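Local coordinates for protein FACT-Spt16 (Cicer arietinum, PDB 5CE6) that forms the N-terminal domain of the SPT16 subunit of the histone chaperone FACT and probably takes part in binding histones H3-H4 during transcription, at residues A[38-43]-A[49-54]; A[67-72]-A[186-191]; A[275-280]-A[297-302]; A[316-321]-A[327-332]. All blocks are in the same frame, centred on the assembly; numbering follows the deposited sequence. Where two conformers were deposited one is given.

Contact 1 of 4, residues A[38-43]-A[49-54]; sequences SHWDDR and GSSDAI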
# COMPACT_ATOMS: atom_id res chain seq x y z
N SER A 38 1.82 -7.52 -22.91
CA SER A 38 3.24 -7.59 -23.23
C SER A 38 4.04 -8.26 -22.12
O SER A 38 4.84 -9.17 -22.37
CB SER A 38 3.80 -6.20 -23.50
OG SER A 38 3.35 -5.72 -24.76
N HIS A 39 3.81 -7.80 -20.90
CA HIS A 39 4.55 -8.27 -19.73
C HIS A 39 4.22 -9.74 -19.50
O HIS A 39 5.10 -10.57 -19.24
CB HIS A 39 4.18 -7.44 -18.50
CG HIS A 39 5.11 -7.61 -17.34
ND1 HIS A 39 5.04 -8.69 -16.49
CD2 HIS A 39 6.11 -6.83 -16.87
CE1 HIS A 39 5.97 -8.58 -15.56
NE2 HIS A 39 6.63 -7.45 -15.77
N TRP A 40 2.93 -10.05 -19.62
CA TRP A 40 2.43 -11.41 -19.48
C TRP A 40 3.17 -12.32 -20.46
O TRP A 40 3.64 -13.39 -20.10
CB TRP A 40 0.92 -11.42 -19.76
CG TRP A 40 0.24 -12.74 -19.61
CD1 TRP A 40 0.77 -13.89 -19.10
CD2 TRP A 40 -1.10 -13.04 -19.99
NE1 TRP A 40 -0.17 -14.90 -19.15
CE2 TRP A 40 -1.33 -14.40 -19.69
CE3 TRP A 40 -2.14 -12.29 -20.56
CZ2 TRP A 40 -2.56 -15.03 -19.93
CZ3 TRP A 40 -3.36 -12.91 -20.79
CH2 TRP A 40 -3.55 -14.27 -20.48
N ASP A 41 3.28 -11.87 -21.71
CA ASP A 41 3.92 -12.67 -22.74
C ASP A 41 5.43 -12.75 -22.52
O ASP A 41 6.03 -13.82 -22.64
CB ASP A 41 3.62 -12.11 -24.12
CG ASP A 41 4.04 -13.05 -25.24
OD1 ASP A 41 3.75 -14.26 -25.15
OD2 ASP A 41 4.68 -12.57 -26.21
N ASP A 42 6.03 -11.60 -22.20
CA ASP A 42 7.48 -11.52 -22.00
C ASP A 42 7.95 -12.42 -20.87
O ASP A 42 9.00 -13.07 -20.98
CB ASP A 42 7.90 -10.07 -21.70
CG ASP A 42 7.75 -9.15 -22.90
OD1 ASP A 42 7.66 -9.66 -24.03
OD2 ASP A 42 7.74 -7.91 -22.70
N ARG A 43 7.18 -12.47 -19.79
CA ARG A 43 7.57 -13.18 -18.59
C ARG A 43 6.57 -14.27 -18.19
O ARG A 43 6.31 -14.47 -17.01
CB ARG A 43 7.74 -12.19 -17.43
CG ARG A 43 8.68 -11.04 -17.76
CD ARG A 43 10.12 -11.52 -17.81
NE ARG A 43 10.60 -11.92 -16.49
CZ ARG A 43 11.11 -11.08 -15.59
NH1 ARG A 43 11.20 -9.79 -15.87
NH2 ARG A 43 11.52 -11.53 -14.42
N GLY A 49 3.46 -17.74 -14.03
CA GLY A 49 3.17 -19.15 -13.81
C GLY A 49 2.78 -19.96 -15.03
O GLY A 49 1.97 -20.89 -14.93
N SER A 50 3.36 -19.62 -16.18
CA SER A 50 3.07 -20.30 -17.46
C SER A 50 1.60 -20.28 -17.85
O SER A 50 1.11 -21.19 -18.53
CB SER A 50 3.59 -21.75 -17.44
OG SER A 50 5.00 -21.79 -17.44
N SER A 51 0.88 -19.24 -17.43
CA SER A 51 -0.56 -19.19 -17.62
C SER A 51 -1.00 -18.84 -19.04
O SER A 51 -0.41 -17.98 -19.69
CB SER A 51 -1.21 -18.22 -16.63
OG SER A 51 -0.58 -16.95 -16.67
N ASP A 52 -2.04 -19.53 -19.50
CA ASP A 52 -2.62 -19.30 -20.82
C ASP A 52 -3.75 -18.29 -20.65
O ASP A 52 -4.15 -17.62 -21.60
CB ASP A 52 -3.20 -20.60 -21.38
CG ASP A 52 -2.24 -21.77 -21.31
OD1 ASP A 52 -1.28 -21.79 -22.11
OD2 ASP A 52 -2.45 -22.66 -20.46
N ALA A 53 -4.28 -18.22 -19.44
CA ALA A 53 -5.36 -17.30 -19.11
C ALA A 53 -5.20 -16.81 -17.67
O ALA A 53 -4.59 -17.51 -16.86
CB ALA A 53 -6.71 -17.98 -19.30
N ILE A 54 -5.73 -15.63 -17.36
CA ILE A 54 -5.62 -15.08 -16.01
C ILE A 54 -6.98 -14.61 -15.52
O ILE A 54 -7.67 -13.87 -16.21
CB ILE A 54 -4.64 -13.88 -15.97
CG1 ILE A 54 -3.22 -14.35 -16.33
CG2 ILE A 54 -4.65 -13.21 -14.59
CD1 ILE A 54 -2.27 -13.22 -16.64
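The indole of W40 overlaps the tip of I54, whose CD1 methyl sits over one face of the five-membered ring in a CH-pi contact, 3.5 Å from the ring centroid and 16° off its normal. Within the ring system CE2 comes nearest, 3.4 Å from I54 CD1. With CG anti to the backbone N (chi1 -178°), the indole is thrown from the end of helix 26-42 across to the turn that leads into strand 53-58, and so ties the first helix of the N-terminal lobe to the first strand of its mixed sheet. Near the ring plane, but tilted out of it, S51 O receives W40 NE1 at 3.1 Å; the bond is bent, and the donor stands above the carbonyl plane. A second approach of W40 NE1, to S51 OG, is weak and doubtful because S51 has two conformers; S51 OG also bonds to W48 O. On the six-membered ring, W40 CZ2 lies 3.5 Å from D52 O, while A53 N is met at the edge. R44 supplies a cation-pi contact to the indole and also bonds to S51 O. Putting an alanine here would probably leave I54 CD1 facing a gap and take one donor from S51 O. The buried indole thus meets a methyl over one face and polar backbone atoms elsewhere, its one N-H matched to S51 O, a carbonyl that takes N-H groups from both W40 and R44.

Contact 2 of 4, residues A[67-72]-A[186-191]; sequences YLKSTA and DVANGF. With ACT (acetate ion), chain B.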
# COMPACT_ATOMS: atom_id res chain seq x y z
N TYR A 67 -6.90 -4.27 1.38
CA TYR A 67 -6.50 -3.96 0.02
C TYR A 67 -6.44 -5.25 -0.77
O TYR A 67 -5.93 -6.26 -0.27
CB TYR A 67 -5.14 -3.26 -0.01
CG TYR A 67 -5.22 -1.82 0.41
CD1 TYR A 67 -5.39 -1.47 1.75
CD2 TYR A 67 -5.12 -0.79 -0.52
CE1 TYR A 67 -5.46 -0.16 2.14
CE2 TYR A 67 -5.21 0.53 -0.14
CZ TYR A 67 -5.37 0.84 1.20
OH TYR A 67 -5.46 2.16 1.60
N LEU A 68 -6.97 -5.23 -1.98
CA LEU A 68 -6.90 -6.40 -2.83
C LEU A 68 -6.15 -6.09 -4.10
O LEU A 68 -6.41 -5.08 -4.76
CB LEU A 68 -8.29 -6.90 -3.21
CG LEU A 68 -9.15 -7.48 -2.10
CD1 LEU A 68 -10.46 -7.99 -2.68
CD2 LEU A 68 -8.40 -8.60 -1.41
N LYS A 69 -5.21 -6.97 -4.44
CA LYS A 69 -4.51 -6.85 -5.70
C LYS A 69 -5.49 -6.93 -6.88
O LYS A 69 -5.27 -6.30 -7.90
CB LYS A 69 -3.45 -7.95 -5.79
CG LYS A 69 -2.43 -7.74 -6.89
CD LYS A 69 -1.29 -8.74 -6.78
CE LYS A 69 0.03 -8.06 -6.39
NZ LYS A 69 0.08 -7.62 -4.96
N SER A 70 -6.56 -7.70 -6.74
CA SER A 70 -7.53 -7.79 -7.82
C SER A 70 -8.23 -6.45 -8.01
O SER A 70 -8.48 -6.01 -9.13
CB SER A 70 -8.56 -8.87 -7.52
OG SER A 70 -9.12 -8.65 -6.24
N THR A 71 -8.57 -5.80 -6.89
CA THR A 71 -9.17 -4.47 -6.95
C THR A 71 -8.21 -3.49 -7.60
O THR A 71 -8.59 -2.68 -8.45
CB THR A 71 -9.57 -3.98 -5.56
OG1 THR A 71 -10.65 -4.78 -5.07
CG2 THR A 71 -10.02 -2.52 -5.61
N ALA A 72 -6.94 -3.59 -7.23
CA ALA A 72 -5.92 -2.74 -7.82
C ALA A 72 -5.83 -2.88 -9.34
O ALA A 72 -5.65 -1.89 -10.05
CB ALA A 72 -4.56 -3.02 -7.17
N ASP A 186 -0.24 -19.23 -9.20
CA ASP A 186 -0.24 -17.93 -8.54
C ASP A 186 0.47 -16.95 -9.45
O ASP A 186 1.57 -17.23 -9.93
CB ASP A 186 0.46 -18.02 -7.18
CG ASP A 186 0.38 -16.72 -6.38
OD1 ASP A 186 -0.37 -15.81 -6.77
OD2 ASP A 186 1.07 -16.62 -5.34
N VAL A 187 -0.16 -15.82 -9.72
CA VAL A 187 0.45 -14.79 -10.56
C VAL A 187 0.61 -13.46 -9.83
O VAL A 187 0.78 -12.42 -10.46
CB VAL A 187 -0.31 -14.59 -11.89
CG1 VAL A 187 -0.23 -15.84 -12.73
CG2 VAL A 187 -1.76 -14.21 -11.65
N ALA A 188 0.56 -13.49 -8.50
CA ALA A 188 0.70 -12.26 -7.73
C ALA A 188 2.00 -11.52 -8.07
O ALA A 188 2.04 -10.29 -8.12
CB ALA A 188 0.60 -12.54 -6.24
N ASN A 189 3.06 -12.29 -8.31
CA ASN A 189 4.36 -11.72 -8.62
C ASN A 189 4.37 -11.05 -9.98
O ASN A 189 5.18 -10.16 -10.24
CB ASN A 189 5.46 -12.79 -8.54
CG ASN A 189 5.67 -13.29 -7.12
OD1 ASN A 189 5.34 -12.62 -6.16
ND2 ASN A 189 6.24 -14.49 -7.00
N GLY A 190 3.48 -11.49 -10.86
CA GLY A 190 3.38 -10.86 -12.16
C GLY A 190 2.77 -9.49 -12.02
O GLY A 190 3.30 -8.50 -12.55
N PHE A 191 1.65 -9.41 -11.31
CA PHE A 191 1.01 -8.13 -11.06
C PHE A 191 1.92 -7.18 -10.27
O PHE A 191 1.95 -5.98 -10.55
CB PHE A 191 -0.32 -8.33 -10.34
CG PHE A 191 -1.40 -8.86 -11.24
CD1 PHE A 191 -1.77 -8.16 -12.38
CD2 PHE A 191 -2.02 -10.06 -10.95
CE1 PHE A 191 -2.76 -8.65 -13.22
CE2 PHE A 191 -3.01 -10.56 -11.79
CZ PHE A 191 -3.39 -9.85 -12.92
C ACT B . -7.60 -1.73 -3.18
O ACT B . -8.13 -2.72 -2.65
OXT ACT B . -8.15 -0.62 -2.95
CH3 ACT B . -6.39 -1.86 -4.05
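K69 lays its aliphatic chain against A188 and F191 where the first turns of helices 69-78 and 188-196 meet, in the alpha/beta N-terminal lobe of SPT16. Along the chain toward this point, Y67 comes first, its CD2 near a bound acetate, probably from the crystallisation liquor. L68, at the N-cap position, gives its backbone N to the acetate O at 2.8 Å in a nearly straight bond (169°). R305 also holds this ion, so a helix start and an arginine share one small anion. K69 follows and carries the contact between the two helices. CG stands anti to the backbone N (chi1 -166°), which carries the chain toward the second helix; a bend at chi3 brings K69 CE to 3.5 Å from A188 O. One carbon back, K69 CD packs 3.7 Å from F191 CB, and the methyl of A188 is a looser neighbour, 4.3 Å from K69 CD. The bend at chi4 turns NZ away from both residues, to a salt bridge with E382 of the M24-like domain, so that K69 links the two parts of the chain. T71 then rests CG2 on the acetate, and A72 N bonds back to L68 O in the opening helical turn. The partner helix begins with an Asx turn, in which A188 N donates to D186 OD1 at 3.0 Å, from above the carboxylate plane.

Contact 3 of 4, residues A[275-280]-A[297-302]; sequences GKFDLR and VIICAV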
# COMPACT_ATOMS: atom_id res chain seq x y z
N GLY A 275 3.28 3.25 26.54
CA GLY A 275 3.78 1.90 26.72
C GLY A 275 3.06 0.86 25.89
O GLY A 275 3.38 -0.33 25.97
N LYS A 276 2.07 1.28 25.10
CA LYS A 276 1.30 0.33 24.28
C LYS A 276 1.52 0.63 22.81
O LYS A 276 0.83 1.47 22.21
CB LYS A 276 -0.18 0.35 24.66
CG LYS A 276 -0.43 -0.07 26.11
CD LYS A 276 -1.92 -0.25 26.44
CE LYS A 276 -2.12 -0.69 27.90
NZ LYS A 276 -3.55 -0.68 28.29
N PHE A 277 2.51 -0.04 22.22
CA PHE A 277 2.88 0.22 20.84
C PHE A 277 2.72 -1.05 20.01
O PHE A 277 2.73 -2.17 20.55
CB PHE A 277 4.33 0.73 20.79
CG PHE A 277 4.54 1.97 21.59
CD1 PHE A 277 4.14 3.21 21.09
CD2 PHE A 277 5.12 1.90 22.86
CE1 PHE A 277 4.33 4.36 21.85
CE2 PHE A 277 5.32 3.05 23.61
CZ PHE A 277 4.92 4.28 23.11
N ASP A 278 2.57 -0.87 18.70
CA ASP A 278 2.38 -1.99 17.80
C ASP A 278 2.77 -1.46 16.45
O ASP A 278 2.08 -0.61 15.89
CB ASP A 278 0.91 -2.41 17.81
CG ASP A 278 0.63 -3.63 16.95
OD1 ASP A 278 1.51 -4.08 16.20
OD2 ASP A 278 -0.50 -4.14 17.03
N LEU A 279 3.91 -1.91 15.94
CA LEU A 279 4.41 -1.37 14.69
C LEU A 279 3.89 -2.10 13.46
O LEU A 279 4.30 -1.79 12.34
CB LEU A 279 5.93 -1.32 14.67
CG LEU A 279 6.57 -0.57 15.84
CD1 LEU A 279 8.07 -0.41 15.60
CD2 LEU A 279 5.91 0.79 16.01
N ARG A 280 3.01 -3.08 13.64
CA ARG A 280 2.39 -3.72 12.48
C ARG A 280 1.49 -2.70 11.79
O ARG A 280 0.89 -1.85 12.44
CB ARG A 280 1.61 -4.96 12.92
CG ARG A 280 2.50 -6.06 13.46
CD ARG A 280 1.69 -7.18 14.05
NE ARG A 280 0.89 -6.74 15.19
CZ ARG A 280 0.07 -7.54 15.86
NH1 ARG A 280 -0.06 -8.80 15.48
NH2 ARG A 280 -0.64 -7.08 16.88
N VAL A 297 7.05 8.60 24.80
CA VAL A 297 7.10 8.72 23.35
C VAL A 297 5.70 8.56 22.78
O VAL A 297 4.85 7.90 23.38
CB VAL A 297 8.08 7.72 22.67
CG1 VAL A 297 9.49 7.86 23.23
CG2 VAL A 297 7.60 6.31 22.86
N ILE A 298 5.47 9.19 21.64
CA ILE A 298 4.17 9.16 20.98
C ILE A 298 4.42 8.81 19.52
O ILE A 298 5.23 9.47 18.86
CB ILE A 298 3.47 10.54 21.06
CG1 ILE A 298 3.18 10.89 22.53
CG2 ILE A 298 2.16 10.56 20.24
CD1 ILE A 298 2.79 12.35 22.76
N ILE A 299 3.73 7.79 19.01
CA ILE A 299 3.88 7.42 17.61
C ILE A 299 2.62 7.81 16.83
O ILE A 299 1.51 7.54 17.29
CB ILE A 299 4.14 5.91 17.44
CG1 ILE A 299 5.48 5.52 18.08
CG2 ILE A 299 4.15 5.52 15.95
CD1 ILE A 299 5.79 4.04 17.94
N CYS A 300 2.80 8.47 15.69
CA CYS A 300 1.69 8.77 14.79
C CYS A 300 2.02 8.35 13.37
O CYS A 300 3.04 8.74 12.82
CB CYS A 300 1.33 10.26 14.79
SG CYS A 300 0.06 10.67 13.53
N ALA A 301 1.13 7.56 12.78
CA ALA A 301 1.26 7.18 11.38
C ALA A 301 -0.03 7.57 10.66
O ALA A 301 -1.12 7.24 11.11
CB ALA A 301 1.52 5.69 11.23
N VAL A 302 0.11 8.28 9.55
CA VAL A 302 -1.07 8.69 8.79
C VAL A 302 -0.81 8.55 7.30
O VAL A 302 0.31 8.76 6.84
CB VAL A 302 -1.50 10.14 9.17
CG1 VAL A 302 -0.37 11.10 8.95
CG2 VAL A 302 -2.70 10.57 8.37
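F277 reaches from the loop after strand 270-273 onto strand 296-306, a central strand of the M24 metallopeptidase-like domain, whose family has the pita-bread fold. From a CB directed at the strand, CG lies anti to the carbonyl carbon (chi1 -58°), which sends the ring toward I299 and V297. CD1 is the first ring atom to meet the strand, with I299 CD1 3.7 Å from F277 CD1 and I299 CG1 a little further off. Next, CE1 lies about equally far from the oxygen and the CG2 methyl of V297. On the other flank, F277 CE2 is 4.0 Å from V297 CG2. At the tip, F277 CZ presses within 3.4 Å of V297 CG2, the two side chains crossing at about a right angle, while V297 O stands in the ring plane at the edge, 3.6 Å from F277 CZ. F425 and S426 of strand 424-435 also touch the ring. Two residues on, L279 adds its CD2 branch, 3.8 Å from I299 CD1, so that this methyl is touched by two loop side chains. The loop is braced between and beyond them by an Asx turn, R280 N to D278 OD1, and by a side-on salt bridge. In that grip R280 NE meets the syn lone pair of D278 OD1 at 2.9 Å, and R280 NH2 donates to D278 OD2, also at 2.9 Å.

Contact 4 of 4, residues A[316-321]-A[327-332]; sequences TFLIDA and KAYEVL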
# COMPACT_ATOMS: atom_id res chain seq x y z
N THR A 316 7.67 10.00 15.28
CA THR A 316 7.66 9.75 16.71
C THR A 316 8.04 11.04 17.42
O THR A 316 8.98 11.73 17.02
CB THR A 316 8.65 8.66 17.07
OG1 THR A 316 8.28 7.46 16.39
CG2 THR A 316 8.63 8.39 18.57
N PHE A 317 7.29 11.38 18.46
CA PHE A 317 7.57 12.57 19.24
C PHE A 317 7.97 12.16 20.65
O PHE A 317 7.45 11.19 21.20
CB PHE A 317 6.35 13.50 19.25
CG PHE A 317 5.87 13.84 17.87
CD1 PHE A 317 6.49 14.84 17.13
CD2 PHE A 317 4.83 13.13 17.30
CE1 PHE A 317 6.06 15.14 15.85
CE2 PHE A 317 4.40 13.43 16.01
CZ PHE A 317 5.01 14.43 15.29
N LEU A 318 8.93 12.88 21.21
CA LEU A 318 9.53 12.47 22.46
C LEU A 318 9.28 13.58 23.47
O LEU A 318 9.54 14.75 23.19
CB LEU A 318 11.04 12.23 22.28
CG LEU A 318 11.52 10.99 21.50
CD1 LEU A 318 11.16 11.05 20.03
CD2 LEU A 318 13.02 10.79 21.65
N ILE A 319 8.78 13.20 24.64
CA ILE A 319 8.47 14.17 25.69
C ILE A 319 9.40 13.93 26.87
O ILE A 319 9.27 12.92 27.56
CB ILE A 319 7.03 13.98 26.20
CG1 ILE A 319 6.06 13.69 25.05
CG2 ILE A 319 6.59 15.19 27.03
CD1 ILE A 319 5.95 14.81 24.04
N ASP A 320 10.33 14.86 27.09
CA ASP A 320 11.33 14.72 28.16
C ASP A 320 12.00 13.35 28.07
O ASP A 320 12.08 12.62 29.06
CB ASP A 320 10.67 14.91 29.52
CG ASP A 320 10.08 16.30 29.70
OD1 ASP A 320 10.83 17.29 29.59
OD2 ASP A 320 8.86 16.41 29.95
N ALA A 321 12.46 13.01 26.88
CA ALA A 321 13.01 11.69 26.59
C ALA A 321 14.21 11.38 27.47
O ALA A 321 15.05 12.24 27.70
CB ALA A 321 13.41 11.60 25.14
N LYS A 327 18.81 8.43 22.35
CA LYS A 327 19.81 7.75 21.52
C LYS A 327 19.13 6.87 20.48
O LYS A 327 19.49 6.90 19.30
CB LYS A 327 20.74 6.89 22.37
CG LYS A 327 21.72 6.08 21.52
CD LYS A 327 22.66 5.19 22.34
CE LYS A 327 23.57 4.38 21.41
NZ LYS A 327 24.48 3.44 22.12
N ALA A 328 18.16 6.07 20.91
CA ALA A 328 17.49 5.17 19.98
C ALA A 328 16.85 5.95 18.84
O ALA A 328 16.87 5.51 17.69
CB ALA A 328 16.45 4.35 20.71
N TYR A 329 16.27 7.10 19.15
CA TYR A 329 15.64 7.87 18.11
C TYR A 329 16.67 8.38 17.11
O TYR A 329 16.45 8.31 15.90
CB TYR A 329 14.78 9.03 18.64
CG TYR A 329 14.16 9.80 17.51
CD1 TYR A 329 14.79 10.91 16.97
CD2 TYR A 329 12.96 9.38 16.93
CE1 TYR A 329 14.25 11.59 15.92
CE2 TYR A 329 12.42 10.06 15.86
CZ TYR A 329 13.06 11.16 15.37
OH TYR A 329 12.52 11.84 14.31
N GLU A 330 17.80 8.88 17.62
CA GLU A 330 18.86 9.37 16.75
C GLU A 330 19.36 8.26 15.83
O GLU A 330 19.56 8.49 14.62
CB GLU A 330 20.01 9.94 17.58
CG GLU A 330 19.62 11.18 18.35
CD GLU A 330 20.81 11.85 19.00
OE1 GLU A 330 21.16 12.98 18.59
OE2 GLU A 330 21.40 11.26 19.93
N VAL A 331 19.52 7.07 16.40
CA VAL A 331 19.98 5.91 15.64
C VAL A 331 18.95 5.48 14.59
O VAL A 331 19.29 5.19 13.43
CB VAL A 331 20.34 4.74 16.56
CG1 VAL A 331 20.73 3.51 15.75
CG2 VAL A 331 21.49 5.14 17.50
N LEU A 332 17.68 5.46 14.99
CA LEU A 332 16.61 5.12 14.05
C LEU A 332 16.57 6.08 12.87
O LEU A 332 16.42 5.65 11.72
CB LEU A 332 15.24 5.11 14.75
CG LEU A 332 14.10 4.72 13.80
CD1 LEU A 332 14.30 3.27 13.37
CD2 LEU A 332 12.75 4.88 14.51
O HOH W 1 9.65 11.86 14.33
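Y329 packs its CB and ring against L318, the two side chains crossing at a slant. L318 CD2 lies 3.9 Å from Y329 CB, and the other branch, L318 CD1, rests 4.0 Å from Y329 CD2. Further along the ring, Y329 CE2 approaches the backbone of T316, 4.0 Å from T316 O, with T316 CB slightly more distant. Beyond the ring a water bridges the two segments: it donates to T316 O at 2.8 Å and to Y329 OH at 2.9 Å, linking strand and helix through a polar bridge beside the apolar one. The tyrosine is placed by its first torsion, CG anti to the backbone N (chi1 180°), which carries the ring from helix 323-342 toward strand 309-319. In the next shell, Y329 OH also bonds to K449 O and T316 OG1 to L428 O. L451 touches both Y329 and L318, V454 and L429 also touch Y329, and L427 of strand 424-435 lies against T316. The contact thus joins a strand to the helix that follows it in the M24-like domain. A leucine in place of Y329 would probably leave the water and K449 O without their hydroxyl partner and uncover part of the T316 backbone. Carbon packing lies beside a water-mediated link, in which the water gives its hydrogens to T316 O and Y329 OH; this leaves the hydroxyl's own proton available, probably for K449 O.

The contacts form one pair in the N-terminal lobe and one in the M24-like domain. Contacts 1 and 2 have centres 14 Å apart and touch where I54 CG2 lies 4.0 Å from F191 CZ. Contacts 3 and 4, 13 Å apart between centres, sit on neighbouring strands 296-306 and 309-319, where I298 O and F317 N, 2.8 Å apart, probably hydrogen bond. Across the two parts, contacts 2 and 3 approach to about 10 Å at nearest atoms; the centres of contacts 1 and 4 are 48 Å apart. The F277 side chain is about 7 Å from the sodium ion, that of L318 about 11 Å from the potassium ion bound by A295, S420 and N422.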